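Cytoplasmic export protein 1 (Saccharomyces cerevisiae, PDB 3VWA) binds tRNA and takes part in nuclear tRNA export, possibly collecting tRNAs from export receptors at the nuclear pore and handing them to the translation machinery. Local coordinates at residues 294-299 / 322-327; 489-494 / 524-529. All coordinates share one frame; numbering follows the deposited sequence.

In the fold
Both contacts belong to the helical part of this two-part chain, which joins a kinase-like domain to a run of HEAT repeats. Contact 1 joins helices 283-303 and 321-335, its centre about 16 Å from the centre of the chain, and is buried and wholly apolar. The centre of contact 2 lies about 49 Å from that point, near the C-terminal end, where the turn before helix 493-504 meets helix 513-536. The centres of the two contacts are 53 Å apart and their nearest atoms about 36 Å apart, so neither touches the other. They follow one another along the chain: one packs helix on helix, the other ties a turn to a helix by a charged side chain.

Contact 1 (294-299 / 322-327); sequences EIIKLL and VPFLAI
Phe324 and Ile296, whose CA atoms are the nearest pair across the two segments (7.0 Å), slide their side chains past each other in opposite directions. CG1 of Ile296 lies 3.7 Å from CB of Phe324 and near the plane of the ring, at its edge. With CG1 anti to the carbonyl carbon (chi1 -72°), the longer branch of Ile296 reaches the other backbone, and CD1 comes 3.7 Å from CA of Leu325. Isoleucine, branched at CB but slim at CD1, suits this approach to a helix backbone. Ile295 also comes to the ring edge, its CG2 4.1 Å from CE2 of Phe324. Leu299, one helical turn on from Ile295, crosses the Phe324 side chain at about a right angle and sets its CD1 4.0 Å from CD2 of Phe324, oblique to the ring. The broad, flat phenylalanine thus gives several aliphatic chains one surface to pack on, and no hydrogen bond crosses between the segments. The helix segments run roughly antiparallel, at 147°, with their axes 10.2 Å apart at closest approach. Around this pair, Met262 of helix 255-271 touches both Ile295 and Phe324, while Leu325 packs on Leu345 of helix 342-351 and on Val357 and Leu360 of helix 355-368, so the contact lies within a multi-helix apolar core.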
loop_
_atom_site.group_PDB
_atom_site.type_symbol
_atom_site.label_atom_id
_atom_site.label_comp_id
_atom_site.label_asym_id
_atom_site.label_seq_id
_atom_site.Cartn_x
_atom_site.Cartn_y
_atom_site.Cartn_z
ATOM N N GLU A 294 -11.162 -6.266 6.973
ATOM C CA GLU A 294 -12.490 -6.730 7.393
ATOM C C GLU A 294 -12.413 -7.782 8.493
ATOM O O GLU A 294 -13.199 -7.763 9.458
ATOM C CB GLU A 294 -13.279 -7.293 6.185
ATOM C CG GLU A 294 -13.993 -6.225 5.383
ATOM C CD GLU A 294 -14.870 -5.384 6.295
ATOM O OE1 GLU A 294 -15.677 -5.980 7.067
ATOM O OE2 GLU A 294 -14.703 -4.143 6.264
ATOM N N ILE A 295 -11.483 -8.735 8.349
ATOM C CA ILE A 295 -11.384 -9.802 9.360
ATOM C C ILE A 295 -10.862 -9.264 10.661
ATOM O O ILE A 295 -11.328 -9.679 11.715
ATOM C CB ILE A 295 -10.600 -11.018 8.867
ATOM C CG1 ILE A 295 -11.497 -11.785 7.894
ATOM C CG2 ILE A 295 -10.223 -11.945 10.060
ATOM C CD1 ILE A 295 -10.776 -12.230 6.635
ATOM N N ILE A 296 -9.957 -8.278 10.585
ATOM C CA ILE A 296 -9.441 -7.611 11.771
ATOM C C ILE A 296 -10.521 -6.867 12.581
ATOM O O ILE A 296 -10.551 -6.947 13.834
ATOM C CB ILE A 296 -8.281 -6.614 11.470
ATOM C CG1 ILE A 296 -6.986 -7.378 11.103
ATOM C CG2 ILE A 296 -8.014 -5.769 12.701
ATOM C CD1 ILE A 296 -5.920 -6.527 10.440
ATOM N N LYS A 297 -11.382 -6.126 11.887
ATOM C CA LYS A 297 -12.487 -5.411 12.573
ATOM C C LYS A 297 -13.371 -6.403 13.319
ATOM O O LYS A 297 -13.713 -6.174 14.482
ATOM C CB LYS A 297 -13.330 -4.606 11.575
ATOM C CG LYS A 297 -12.574 -3.460 10.925
ATOM C CD LYS A 297 -13.329 -2.884 9.730
ATOM C CE LYS A 297 -12.501 -1.791 9.049
ATOM N NZ LYS A 297 -12.695 -1.769 7.562
ATOM N N LEU A 298 -13.710 -7.519 12.678
ATOM C CA LEU A 298 -14.510 -8.533 13.359
ATOM C C LEU A 298 -13.845 -8.988 14.645
ATOM O O LEU A 298 -14.473 -9.017 15.700
ATOM C CB LEU A 298 -14.861 -9.733 12.469
ATOM C CG LEU A 298 -16.180 -9.774 11.660
ATOM C CD1 LEU A 298 -17.335 -9.094 12.410
ATOM C CD2 LEU A 298 -16.037 -9.233 10.222
ATOM N N LEU A 299 -12.560 -9.319 14.570
ATOM C CA LEU A 299 -11.839 -9.791 15.744
ATOM C C LEU A 299 -11.784 -8.745 16.869
ATOM O O LEU A 299 -11.727 -9.091 18.042
ATOM C CB LEU A 299 -10.421 -10.145 15.348
ATOM C CG LEU A 299 -10.261 -11.257 14.345
ATOM C CD1 LEU A 299 -8.775 -11.326 14.051
ATOM C CD2 LEU A 299 -10.784 -12.552 14.939
ATOM N N VAL A 322 -2.499 -8.854 16.692
ATOM C CA VAL A 322 -1.128 -8.381 16.432
ATOM C C VAL A 322 -0.570 -8.880 15.096
ATOM O O VAL A 322 -0.124 -8.083 14.293
ATOM C CB VAL A 322 -0.205 -8.667 17.661
ATOM C CG1 VAL A 322 1.259 -8.314 17.407
ATOM C CG2 VAL A 322 -0.705 -7.872 18.847
ATOM N N PRO A 323 -0.615 -10.202 14.820
ATOM C CA PRO A 323 0.016 -10.594 13.531
ATOM C C PRO A 323 -0.675 -10.053 12.289
ATOM O O PRO A 323 0.008 -9.570 11.404
ATOM C CB PRO A 323 0.011 -12.130 13.539
ATOM C CG PRO A 323 -0.434 -12.530 14.913
ATOM C CD PRO A 323 -1.066 -11.348 15.615
ATOM N N PHE A 324 -2.016 -10.112 12.229
ATOM C CA PHE A 324 -2.757 -9.636 11.084
ATOM C C PHE A 324 -2.575 -8.123 10.924
ATOM O O PHE A 324 -2.425 -7.635 9.817
ATOM C CB PHE A 324 -4.301 -9.917 11.194
ATOM C CG PHE A 324 -4.695 -11.394 11.125
ATOM C CD1 PHE A 324 -3.743 -12.416 11.038
ATOM C CD2 PHE A 324 -6.055 -11.757 11.208
ATOM C CE1 PHE A 324 -4.112 -13.782 10.962
ATOM C CE2 PHE A 324 -6.442 -13.094 11.151
ATOM C CZ PHE A 324 -5.473 -14.117 11.050
ATOM N N LEU A 325 -2.618 -7.382 12.017
ATOM C CA LEU A 325 -2.548 -5.900 11.915
ATOM C C LEU A 325 -1.135 -5.556 11.447
ATOM O O LEU A 325 -0.927 -4.547 10.728
ATOM C CB LEU A 325 -2.775 -5.297 13.279
ATOM C CG LEU A 325 -3.784 -4.217 13.625
ATOM C CD1 LEU A 325 -3.455 -3.648 15.002
ATOM C CD2 LEU A 325 -3.874 -3.073 12.611
ATOM N N ALA A 326 -0.149 -6.370 11.841
ATOM C CA ALA A 326 1.263 -6.150 11.403
ATOM C C ALA A 326 1.370 -6.271 9.881
ATOM O O ALA A 326 2.010 -5.433 9.197
ATOM C CB ALA A 326 2.247 -7.107 12.128
ATOM N N ILE A 327 0.649 -7.231 9.323
ATOM C CA ILE A 327 0.625 -7.395 7.888
ATOM C C ILE A 327 -0.002 -6.196 7.238
ATOM O O ILE A 327 0.450 -5.726 6.190
ATOM C CB ILE A 327 -0.205 -8.625 7.526
ATOM C CG1 ILE A 327 0.172 -9.819 8.417
ATOM C CG2 ILE A 327 -0.172 -8.964 6.066
ATOM C CD1 ILE A 327 1.468 -10.487 8.076
#

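Contact 2 (489-494 / 524-529); sequences ELFDVN and EEYLEK
Lys529, which has the most surface buried here, stretches across to the turn and gives a hydrogen bond from NZ to the backbone O of Phe491, 2.8 Å long. CG stands anti to the backbone N (chi1 166°) and the chain beyond is extended, which carries the ammonium the full length of the side chain. The donor meets the carbonyl at a C=O...N angle of 152°, tilted 27° from the carbonyl plane. NZ also bonds the O of Ile488, so one charged group gathers two carbonyls of the turn, a task suited to lysine's long chain and several N-H groups. Were this residue an alanine, both carbonyls would probably lose their shared donor, and the turn its tie to helix 513-536. CB of Phe491 points toward the helix, and the ring meets Tyr526 edge to edge, with CD2 of Phe491 3.8 Å from CE1 of Tyr526. Tyr526 OH lies in the plane of the Phe491 ring, 3.5 Å from CD2 of Phe491, while its hydrogen bond is to O of Leu484. Tyrosine therefore combines an apolar flank for Phe491 with a polar end for a helix carbonyl. Val493, the first residue of helix 493-504, rests CG1 on the aliphatic part of Lys529, 3.9 Å from CG of Lys529. Tyr526 and Lys529 also pack on Ile496. The turn leads into the HEAT repeat spanning 494-530, whose helices 493-504 and 513-536 form the antiparallel pair of that motif; the contact ties the approach to the first onto the second.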
loop_
_atom_site.group_PDB
_atom_site.type_symbol
_atom_site.label_atom_id
_atom_site.label_comp_id
_atom_site.label_asym_id
_atom_site.label_seq_id
_atom_site.Cartn_x
_atom_site.Cartn_y
_atom_site.Cartn_z
ATOM N N GLU A 489 21.846 27.669 23.402
ATOM C CA GLU A 489 21.364 28.641 22.419
ATOM C C GLU A 489 19.957 29.155 22.688
ATOM O O GLU A 489 19.552 30.140 22.061
ATOM C CB GLU A 489 21.382 28.071 21.000
ATOM C CG GLU A 489 22.010 26.719 20.867
ATOM C CD GLU A 489 22.332 26.423 19.425
ATOM O OE1 GLU A 489 21.792 25.384 18.942
ATOM O OE2 GLU A 489 23.065 27.262 18.789
ATOM N N LEU A 490 19.212 28.497 23.589
ATOM C CA LEU A 490 17.832 28.967 23.908
ATOM C C LEU A 490 17.781 29.910 25.112
ATOM O O LEU A 490 16.709 30.430 25.459
ATOM C CB LEU A 490 16.899 27.793 24.167
ATOM C CG LEU A 490 16.901 26.650 23.154
ATOM C CD1 LEU A 490 16.052 25.483 23.623
ATOM C CD2 LEU A 490 16.428 27.149 21.780
ATOM N N PHE A 491 18.936 30.099 25.757
ATOM C CA PHE A 491 19.073 31.038 26.873
ATOM C C PHE A 491 19.952 32.216 26.489
ATOM O O PHE A 491 21.213 32.060 26.193
ATOM C CB PHE A 491 19.682 30.344 28.107
ATOM C CG PHE A 491 18.924 29.129 28.553
ATOM C CD1 PHE A 491 17.591 29.210 28.892
ATOM C CD2 PHE A 491 19.569 27.908 28.669
ATOM C CE1 PHE A 491 16.900 28.071 29.299
ATOM C CE2 PHE A 491 18.900 26.775 29.122
ATOM C CZ PHE A 491 17.558 26.852 29.425
ATOM N N ASP A 492 19.333 33.397 26.466
ATOM C CA ASP A 492 20.130 34.616 26.286
ATOM C C ASP A 492 20.882 34.909 27.606
ATOM O O ASP A 492 20.653 34.235 28.630
ATOM C CB ASP A 492 19.262 35.807 25.912
ATOM C CG ASP A 492 18.214 36.109 26.980
ATOM O OD1 ASP A 492 18.369 35.689 28.149
ATOM O OD2 ASP A 492 17.249 36.816 26.683
ATOM N N VAL A 493 21.794 35.880 27.585
ATOM C CA VAL A 493 22.732 36.005 28.698
ATOM C C VAL A 493 22.014 36.511 29.890
ATOM O O VAL A 493 22.412 36.263 31.006
ATOM C CB VAL A 493 23.971 36.905 28.434
ATOM C CG1 VAL A 493 25.037 36.153 27.635
ATOM C CG2 VAL A 493 23.565 38.232 27.785
ATOM N N ASN A 494 20.963 37.262 29.647
ATOM C CA ASN A 494 20.140 37.693 30.723
ATOM C C ASN A 494 19.526 36.545 31.542
ATOM O O ASN A 494 19.494 36.573 32.754
ATOM C CB ASN A 494 19.035 38.542 30.153
ATOM C CG ASN A 494 18.600 39.570 31.126
ATOM O OD1 ASN A 494 17.616 39.383 31.850
ATOM N ND2 ASN A 494 19.380 40.647 31.211
ATOM N N GLU A 524 31.398 26.113 32.640
ATOM C CA GLU A 524 32.387 27.028 32.016
ATOM C C GLU A 524 31.883 27.549 30.700
ATOM O O GLU A 524 32.063 28.718 30.354
ATOM C CB GLU A 524 33.713 26.323 31.675
ATOM C CG GLU A 524 34.251 25.416 32.730
ATOM C CD GLU A 524 35.259 26.079 33.615
ATOM O OE1 GLU A 524 36.250 25.390 33.992
ATOM O OE2 GLU A 524 35.052 27.274 33.933
ATOM N N GLU A 525 31.287 26.660 29.924
ATOM C CA GLU A 525 30.780 27.094 28.631
ATOM C C GLU A 525 29.656 28.171 28.819
ATOM O O GLU A 525 29.581 29.149 28.062
ATOM C CB GLU A 525 30.328 25.855 27.845
ATOM C CG GLU A 525 29.610 26.174 26.531
ATOM C CD GLU A 525 29.025 24.947 25.850
ATOM O OE1 GLU A 525 28.376 25.164 24.789
ATOM O OE2 GLU A 525 29.227 23.779 26.339
ATOM N N TYR A 526 28.835 28.048 29.874
ATOM C CA TYR A 526 27.784 29.059 30.105
ATOM C C TYR A 526 28.380 30.354 30.638
ATOM O O TYR A 526 27.927 31.439 30.286
ATOM C CB TYR A 526 26.758 28.541 31.125
ATOM C CG TYR A 526 25.562 27.821 30.509
ATOM C CD1 TYR A 526 24.310 28.435 30.467
ATOM C CD2 TYR A 526 25.680 26.523 30.026
ATOM C CE1 TYR A 526 23.188 27.769 29.921
ATOM C CE2 TYR A 526 24.589 25.833 29.496
ATOM C CZ TYR A 526 23.334 26.439 29.464
ATOM O OH TYR A 526 22.274 25.736 28.933
ATOM N N LEU A 527 29.375 30.219 31.518
ATOM C CA LEU A 527 30.179 31.337 32.008
ATOM C C LEU A 527 30.854 32.125 30.910
ATOM O O LEU A 527 30.905 33.377 30.966
ATOM C CB LEU A 527 31.289 30.841 32.959
ATOM C CG LEU A 527 30.817 30.367 34.328
ATOM C CD1 LEU A 527 32.069 29.906 35.071
ATOM C CD2 LEU A 527 30.089 31.509 35.068
ATOM N N GLU A 528 31.406 31.387 29.953
ATOM C CA GLU A 528 32.089 31.991 28.791
ATOM C C GLU A 528 31.105 32.766 27.968
ATOM O O GLU A 528 31.374 33.909 27.559
ATOM C CB GLU A 528 32.742 30.908 27.922
ATOM C CG GLU A 528 34.255 30.779 28.078
ATOM C CD GLU A 528 34.722 29.443 28.671
ATOM O OE1 GLU A 528 35.146 29.430 29.861
ATOM O OE2 GLU A 528 34.685 28.407 27.945
ATOM N N LYS A 529 29.924 32.171 27.742
ATOM C CA LYS A 529 28.904 32.888 26.993
ATOM C C LYS A 529 28.541 34.201 27.682
ATOM O O LYS A 529 28.516 35.254 27.043
ATOM C CB LYS A 529 27.703 32.000 26.677
ATOM C CG LYS A 529 26.494 32.788 26.201
ATOM C CD LYS A 529 25.510 31.925 25.409
ATOM C CE LYS A 529 24.205 32.679 25.205
ATOM N NZ LYS A 529 23.350 31.794 24.346
#